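Local coordinates for 3,4-dihydroxybenzoate decarboxylase (Enterobacter cloacae, PDB 5NY5), which reversibly decarboxylates 3,4-dihydroxybenzoic acid, carboxylating catechols in the reverse direction, as a UbiD-family enzyme dependent on prenylated flavin, at residues I398-E403 and I460-V465. Sequence-based numbering, arbitrary orientation.
Sequences IILVDE and IFDCTV
Phe461 N donates to Ile398 O (2.8 Å) and Phe461 O accepts from Leu400 N (2.9 Å), both nearly straight, the register of two neighbouring parallel strands. The third rung is more bent: Cys463 N reaches Leu400 O with an N-H...O angle of 132°. Asp462 extends its carboxylate away from its own N (chi1 178°), which brings OD2 to two donors of Thr464: OG1 along the syn lone pair at 2.7 Å, and the backbone N, two residues on, from above the carboxylate plane in an Asx turn. Leu400 CD1 rests against this carboxylate, and Leu400 CB meets Thr464 CG2 at 3.6 Å. Beyond the turn, Asp402 OD2 takes Val465 N on its syn lone pair (2.9 Å), while a water accepts from Asp402 N and donates to Asp402 OD2 and Cys463 O, bridging the two segments. Lys372 binds Thr464 OG1 and Val465 O, and Gln381 binds Asp462 OD1. In the C-terminal domain's mixed sheet, 397-401 and 455-462 lie between parallel 365-370 and antiparallel 427-434; Ile398, Leu400 and Ile460 face helix 380-391, whereas Ile399 and Cys463 pack on helix 410-419, and Phe461 meets Phe461 of a second subunit.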
loop_
_atom_site.group_PDB
_atom_site.type_symbol
_atom_site.label_atom_id
_atom_site.label_comp_id
_atom_site.label_asym_id
_atom_site.label_seq_id
_atom_site.Cartn_x
_atom_site.Cartn_y
_atom_site.Cartn_z
ATOM N N ILE A 398 -8.762 -11.109 13.607
ATOM C CA ILE A 398 -9.155 -12.480 13.318
ATOM C C ILE A 398 -7.930 -13.226 12.815
ATOM O O ILE A 398 -7.151 -12.691 12.021
ATOM C CB ILE A 398 -10.289 -12.544 12.273
ATOM C CG1 ILE A 398 -11.528 -11.799 12.771
ATOM C CG2 ILE A 398 -10.626 -13.984 11.932
ATOM C CD1 ILE A 398 -12.126 -12.388 14.015
ATOM N N ILE A 399 -7.758 -14.459 13.278
ATOM C CA ILE A 399 -6.745 -15.359 12.748
ATOM C C ILE A 399 -7.451 -16.599 12.224
ATOM O O ILE A 399 -8.243 -17.217 12.941
ATOM C CB ILE A 399 -5.692 -15.721 13.809
ATOM C CG1 ILE A 399 -4.929 -14.466 14.233
ATOM C CG2 ILE A 399 -4.732 -16.756 13.264
ATOM C CD1 ILE A 399 -3.934 -14.690 15.333
ATOM N N LEU A 400 -7.176 -16.945 10.971
ATOM C CA LEU A 400 -7.736 -18.121 10.322
ATOM C C LEU A 400 -6.687 -19.223 10.275
ATOM O O LEU A 400 -5.571 -18.997 9.804
ATOM C CB LEU A 400 -8.198 -17.783 8.904
ATOM C CG LEU A 400 -9.173 -16.620 8.718
ATOM C CD1 LEU A 400 -9.142 -16.136 7.282
ATOM C CD2 LEU A 400 -10.575 -17.048 9.098
ATOM N N VAL A 401 -7.044 -20.413 10.755
ATOM C CA VAL A 401 -6.162 -21.572 10.725
ATOM C C VAL A 401 -6.957 -22.779 10.242
ATOM O O VAL A 401 -8.187 -22.771 10.218
ATOM C CB VAL A 401 -5.522 -21.863 12.098
ATOM C CG1 VAL A 401 -4.676 -20.696 12.555
ATOM C CG2 VAL A 401 -6.595 -22.167 13.119
ATOM N N ASP A 402 -6.231 -23.830 9.864
ATOM C CA ASP A 402 -6.833 -25.053 9.358
ATOM C C ASP A 402 -7.165 -26.010 10.503
ATOM O O ASP A 402 -6.894 -25.745 11.675
ATOM C CB ASP A 402 -5.910 -25.722 8.344
ATOM C CG ASP A 402 -5.686 -24.872 7.114
ATOM O OD1 ASP A 402 -6.654 -24.663 6.352
ATOM O OD2 ASP A 402 -4.542 -24.418 6.907
ATOM N N GLU A 403 -7.758 -27.151 10.151
ATOM C CA GLU A 403 -8.244 -28.090 11.153
ATOM C C GLU A 403 -7.127 -28.844 11.862
ATOM O O GLU A 403 -7.395 -29.487 12.881
ATOM C CB GLU A 403 -9.217 -29.085 10.514
ATOM C CG GLU A 403 -8.587 -30.058 9.524
ATOM C CD GLU A 403 -8.397 -29.462 8.141
ATOM O OE1 GLU A 403 -8.272 -28.226 8.031
ATOM O OE2 GLU A 403 -8.380 -30.232 7.156
ATOM N N ILE A 460 -7.268 -9.049 9.466
ATOM C CA ILE A 460 -7.537 -10.460 9.230
ATOM C C ILE A 460 -6.217 -11.117 8.852
ATOM O O ILE A 460 -5.646 -10.824 7.794
ATOM C CB ILE A 460 -8.596 -10.661 8.139
ATOM C CG1 ILE A 460 -9.895 -9.952 8.519
ATOM C CG2 ILE A 460 -8.839 -12.137 7.902
ATOM C CD1 ILE A 460 -10.971 -9.995 7.439
ATOM N N PHE A 461 -5.723 -11.999 9.713
ATOM C CA PHE A 461 -4.539 -12.801 9.428
ATOM C C PHE A 461 -5.003 -14.136 8.862
ATOM O O PHE A 461 -5.572 -14.956 9.588
ATOM C CB PHE A 461 -3.698 -13.008 10.686
ATOM C CG PHE A 461 -3.148 -11.742 11.272
ATOM C CD1 PHE A 461 -1.875 -11.303 10.945
ATOM C CD2 PHE A 461 -3.893 -11.000 12.168
ATOM C CE1 PHE A 461 -1.365 -10.142 11.494
ATOM C CE2 PHE A 461 -3.387 -9.839 12.720
ATOM C CZ PHE A 461 -2.121 -9.411 12.381
ATOM N N ASP A 462 -4.766 -14.354 7.573
ATOM C CA ASP A 462 -5.147 -15.605 6.922
ATOM C C ASP A 462 -3.959 -16.555 6.980
ATOM O O ASP A 462 -3.040 -16.474 6.165
ATOM C CB ASP A 462 -5.600 -15.361 5.488
ATOM C CG ASP A 462 -5.955 -16.645 4.763
ATOM O OD1 ASP A 462 -5.951 -16.640 3.516
ATOM O OD2 ASP A 462 -6.233 -17.663 5.433
ATOM N N CYS A 463 -3.984 -17.471 7.948
ATOM C CA CYS A 463 -2.934 -18.463 8.109
ATOM C C CYS A 463 -3.366 -19.840 7.637
ATOM O O CYS A 463 -2.805 -20.845 8.083
ATOM C CB CYS A 463 -2.482 -18.526 9.565
ATOM S SG CYS A 463 -1.974 -16.939 10.205
ATOM N N THR A 464 -4.359 -19.906 6.758
ATOM C CA THR A 464 -4.781 -21.166 6.172
ATOM C C THR A 464 -3.952 -21.453 4.930
ATOM O O THR A 464 -3.531 -20.543 4.215
ATOM C CB THR A 464 -6.272 -21.140 5.818
ATOM O OG1 THR A 464 -6.500 -20.245 4.722
ATOM C CG2 THR A 464 -7.086 -20.680 7.008
ATOM N N VAL A 465 -3.704 -22.731 4.696
ATOM C CA VAL A 465 -2.939 -23.139 3.515
ATOM C C VAL A 465 -3.796 -22.923 2.274
ATOM O O VAL A 465 -4.957 -23.362 2.247
ATOM C CB VAL A 465 -2.512 -24.599 3.641
ATOM C CG1 VAL A 465 -1.690 -25.020 2.439
ATOM C CG2 VAL A 465 -1.738 -24.809 4.921
HETATM O O HOH W 1 -3.481 -23.456 8.948
#